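Aminoglycoside phosphotransferase (Alicyclobacillus acidocaldarius subsp. acidocaldarius, PDB 4PDY) probably transfers a phosphoryl group to a small-molecule substrate and binds a free histidine in the crystal. Local coordinates at residues V154-W162 and E198-R206. Residues are numbered along the deposited sequence; the frame is centred on the assembly and turned at random.
Sequences VFGLFQARW and ESLALFEDR
Phe155 and Phe203 mark the closest pairing of two nearly antiparallel helical segments, 154-162 and 198-203, whose axes pass 10.1 Å apart at 160°, with no hydrogen bond between them. Leu200 is a knob in a hole formed by Phe155, Phe158, Gln159 and Trp162. Its CD2 methyl lies 3.7 Å from Gln159 N, against the helix backbone, while its CD1 reaches Trp162 CD1 at 3.9 Å. With CG anti to the backbone N (chi1 173°), the Phe155 ring swings across to helix 189-203 and receives Phe203 CB at its edge, 3.7 Å from CD1. Both helices belong to the helical C-terminal lobe of the kinase-like fold that the phosphotransferase family shares, well away from the bound histidine. The Phe203 ring lies near parallel to that of Phe158 but slid aside, with little overlap; Phe203 CZ comes 3.6 Å from Phe158 CD2. Both methyls of Val154 meet the same ring, CG1 standing 3.7 Å from Phe203 CE1. Helix 289-300 also touches this phenylalanine, through Ala297 and Ile298, and Phe301 meets the Phe158 ring. Cutting Phe203 back to an alanine is likely to leave a gap between the two helices, taking from Val154 CG1 and CG2 and from the Phe158 ring an apolar surface they pack on. Towards solvent, the extended Glu204 chain lays its CG 3.6 Å from Phe155 CE1, and its carboxylate is tilted only 24° from the ring plane.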
loop_
_atom_site.group_PDB
_atom_site.type_symbol
_atom_site.label_atom_id
_atom_site.label_comp_id
_atom_site.label_asym_id
_atom_site.label_seq_id
_atom_site.Cartn_x
_atom_site.Cartn_y
_atom_site.Cartn_z
ATOM N N VAL A 154 -7.547 -13.118 -4.287
ATOM C CA VAL A 154 -7.698 -12.530 -2.960
ATOM C C VAL A 154 -8.397 -13.511 -2.001
ATOM O O VAL A 154 -8.016 -13.607 -0.842
ATOM C CB VAL A 154 -8.367 -11.126 -3.007
ATOM C CG1 VAL A 154 -9.839 -11.205 -3.397
ATOM C CG2 VAL A 154 -8.230 -10.411 -1.676
ATOM N N PHE A 155 -9.411 -14.250 -2.464
ATOM C CA PHE A 155 -10.037 -15.243 -1.593
ATOM C C PHE A 155 -8.998 -16.242 -1.053
ATOM O O PHE A 155 -8.948 -16.503 0.142
ATOM C CB PHE A 155 -11.180 -15.998 -2.285
ATOM C CG PHE A 155 -11.728 -17.128 -1.455
ATOM C CD1 PHE A 155 -12.662 -16.881 -0.453
ATOM C CD2 PHE A 155 -11.297 -18.437 -1.657
ATOM C CE1 PHE A 155 -13.167 -17.914 0.315
ATOM C CE2 PHE A 155 -11.774 -19.460 -0.860
ATOM C CZ PHE A 155 -12.707 -19.204 0.124
ATOM N N GLY A 156 -8.188 -16.810 -1.941
ATOM C CA GLY A 156 -7.226 -17.845 -1.542
ATOM C C GLY A 156 -6.209 -17.313 -0.550
ATOM O O GLY A 156 -5.796 -18.023 0.359
ATOM N N LEU A 157 -5.799 -16.068 -0.743
ATOM C CA LEU A 157 -4.850 -15.425 0.157
ATOM C C LEU A 157 -5.414 -15.354 1.576
ATOM O O LEU A 157 -4.778 -15.769 2.544
ATOM C CB LEU A 157 -4.539 -14.025 -0.369
ATOM C CG LEU A 157 -3.615 -13.128 0.446
ATOM C CD1 LEU A 157 -2.171 -13.618 0.395
ATOM C CD2 LEU A 157 -3.724 -11.713 -0.100
ATOM N N PHE A 158 -6.644 -14.868 1.689
ATOM C CA PHE A 158 -7.270 -14.739 2.985
ATOM C C PHE A 158 -7.676 -16.091 3.586
ATOM O O PHE A 158 -7.594 -16.269 4.809
ATOM C CB PHE A 158 -8.413 -13.728 2.937
ATOM C CG PHE A 158 -7.928 -12.285 2.948
ATOM C CD1 PHE A 158 -7.384 -11.729 4.096
ATOM C CD2 PHE A 158 -7.962 -11.509 1.808
ATOM C CE1 PHE A 158 -6.919 -10.420 4.119
ATOM C CE2 PHE A 158 -7.501 -10.200 1.816
ATOM C CZ PHE A 158 -6.990 -9.658 2.972
ATOM N N GLN A 159 -8.095 -17.048 2.740
ATOM C CA GLN A 159 -8.381 -18.387 3.240
ATOM C C GLN A 159 -7.142 -19.006 3.896
ATOM O O GLN A 159 -7.222 -19.610 4.962
ATOM C CB GLN A 159 -8.888 -19.280 2.123
ATOM C CG GLN A 159 -9.195 -20.679 2.591
ATOM C CD GLN A 159 -9.861 -21.468 1.506
ATOM O OE1 GLN A 159 -9.279 -21.708 0.448
ATOM N NE2 GLN A 159 -11.101 -21.832 1.746
ATOM N N ALA A 160 -5.990 -18.835 3.252
ATOM C CA ALA A 160 -4.747 -19.368 3.779
ATOM C C ALA A 160 -4.374 -18.695 5.100
ATOM O O ALA A 160 -3.949 -19.353 6.051
ATOM C CB ALA A 160 -3.631 -19.192 2.755
ATOM N N ARG A 161 -4.584 -17.384 5.158
ATOM C CA ARG A 161 -4.306 -16.624 6.391
ATOM C C ARG A 161 -5.206 -17.069 7.545
ATOM O O ARG A 161 -4.759 -17.201 8.683
ATOM C CB ARG A 161 -4.430 -15.114 6.158
ATOM C CG ARG A 161 -3.342 -14.601 5.229
ATOM C CD ARG A 161 -3.609 -13.178 4.793
ATOM N NE ARG A 161 -2.452 -12.635 4.076
ATOM C CZ ARG A 161 -2.456 -11.462 3.459
ATOM N NH1 ARG A 161 -3.555 -10.714 3.451
ATOM N NH2 ARG A 161 -1.358 -11.028 2.850
ATOM N N TRP A 162 -6.474 -17.356 7.230
ATOM C CA TRP A 162 -7.382 -17.834 8.259
ATOM C C TRP A 162 -6.912 -19.207 8.797
ATOM O O TRP A 162 -6.868 -19.448 10.003
ATOM C CB TRP A 162 -8.823 -17.945 7.719
ATOM C CG TRP A 162 -9.708 -18.821 8.580
ATOM C CD1 TRP A 162 -10.407 -19.927 8.179
ATOM C CD2 TRP A 162 -9.912 -18.706 9.988
ATOM N NE1 TRP A 162 -11.050 -20.496 9.255
ATOM C CE2 TRP A 162 -10.752 -19.770 10.381
ATOM C CE3 TRP A 162 -9.445 -17.812 10.964
ATOM C CZ2 TRP A 162 -11.166 -19.947 11.704
ATOM C CZ3 TRP A 162 -9.846 -17.992 12.282
ATOM C CH2 TRP A 162 -10.700 -19.058 12.641
ATOM N N GLU A 198 -16.759 -13.997 8.618
ATOM C CA GLU A 198 -17.583 -12.987 7.947
ATOM C C GLU A 198 -16.881 -12.471 6.705
ATOM O O GLU A 198 -17.513 -12.251 5.681
ATOM C CB GLU A 198 -17.934 -11.833 8.891
ATOM C CG GLU A 198 -18.889 -12.240 10.008
ATOM C CD GLU A 198 -19.193 -11.125 10.995
ATOM O OE1 GLU A 198 -18.749 -9.998 10.763
ATOM O OE2 GLU A 198 -19.898 -11.366 11.999
ATOM N N SER A 199 -15.559 -12.300 6.800
ATOM C CA SER A 199 -14.783 -11.856 5.644
ATOM C C SER A 199 -14.816 -12.859 4.488
ATOM O O SER A 199 -15.114 -12.502 3.347
ATOM C CB SER A 199 -13.332 -11.583 6.061
ATOM O OG SER A 199 -12.500 -11.389 4.926
ATOM N N LEU A 200 -14.524 -14.119 4.795
ATOM C CA LEU A 200 -14.520 -15.144 3.759
ATOM C C LEU A 200 -15.917 -15.321 3.155
ATOM O O LEU A 200 -16.018 -15.517 1.963
ATOM C CB LEU A 200 -13.978 -16.463 4.296
ATOM C CG LEU A 200 -12.503 -16.439 4.741
ATOM C CD1 LEU A 200 -12.125 -17.771 5.366
ATOM C CD2 LEU A 200 -11.585 -16.138 3.578
ATOM N N ALA A 201 -16.974 -15.178 3.962
ATOM C CA ALA A 201 -18.348 -15.234 3.422
ATOM C C ALA A 201 -18.588 -14.103 2.417
ATOM O O ALA A 201 -19.207 -14.289 1.366
ATOM C CB ALA A 201 -19.391 -15.192 4.539
ATOM N N LEU A 202 -18.060 -12.913 2.718
ATOM C CA LEU A 202 -18.196 -11.796 1.784
ATOM C C LEU A 202 -17.443 -12.041 0.492
ATOM O O LEU A 202 -17.950 -11.749 -0.590
ATOM C CB LEU A 202 -17.731 -10.475 2.398
ATOM C CG LEU A 202 -18.732 -9.806 3.338
ATOM C CD1 LEU A 202 -18.025 -8.704 4.103
ATOM C CD2 LEU A 202 -19.918 -9.243 2.577
ATOM N N PHE A 203 -16.246 -12.603 0.587
ATOM C CA PHE A 203 -15.487 -12.951 -0.615
ATOM C C PHE A 203 -16.199 -13.988 -1.499
ATOM O O PHE A 203 -15.961 -14.018 -2.695
ATOM C CB PHE A 203 -14.083 -13.456 -0.267
ATOM C CG PHE A 203 -13.103 -12.366 0.126
ATOM C CD1 PHE A 203 -12.737 -11.354 -0.765
ATOM C CD2 PHE A 203 -12.519 -12.393 1.373
ATOM C CE1 PHE A 203 -11.819 -10.374 -0.395
ATOM C CE2 PHE A 203 -11.608 -11.414 1.745
ATOM C CZ PHE A 203 -11.264 -10.414 0.860
ATOM N N GLU A 204 -17.053 -14.820 -0.891
ATOM C CA GLU A 204 -17.849 -15.855 -1.595
ATOM C C GLU A 204 -19.180 -15.337 -2.141
ATOM O O GLU A 204 -19.866 -16.055 -2.863
ATOM C CB GLU A 204 -18.062 -17.044 -0.655
ATOM C CG GLU A 204 -16.753 -17.738 -0.316
ATOM C CD GLU A 204 -16.913 -18.928 0.598
ATOM O OE1 GLU A 204 -17.907 -18.986 1.349
ATOM O OE2 GLU A 204 -16.026 -19.809 0.574
ATOM N N ASP A 205 -19.534 -14.094 -1.833
ATOM C CA ASP A 205 -20.757 -13.503 -2.335
ATOM C C ASP A 205 -20.630 -13.168 -3.814
ATOM O O ASP A 205 -19.624 -12.617 -4.277
ATOM C CB ASP A 205 -21.151 -12.244 -1.538
ATOM C CG ASP A 205 -21.711 -12.563 -0.145
ATOM O OD1 ASP A 205 -22.217 -13.696 0.068
ATOM O OD2 ASP A 205 -21.659 -11.670 0.746
ATOM N N ARG A 206 -21.678 -13.476 -4.562
ATOM C CA ARG A 206 -21.624 -13.349 -6.009
ATOM C C ARG A 206 -21.398 -11.905 -6.486
ATOM O O ARG A 206 -20.718 -11.660 -7.486
ATOM C CB ARG A 206 -22.892 -13.991 -6.608
ATOM C CG ARG A 206 -24.193 -13.326 -6.173
ATOM C CD ARG A 206 -25.357 -14.313 -6.061
ATOM N NE ARG A 206 -26.646 -13.689 -6.348
ATOM C CZ ARG A 206 -27.052 -13.264 -7.547
ATOM N NH1 ARG A 206 -26.272 -13.374 -8.620
ATOM N NH2 ARG A 206 -28.258 -12.718 -7.675
#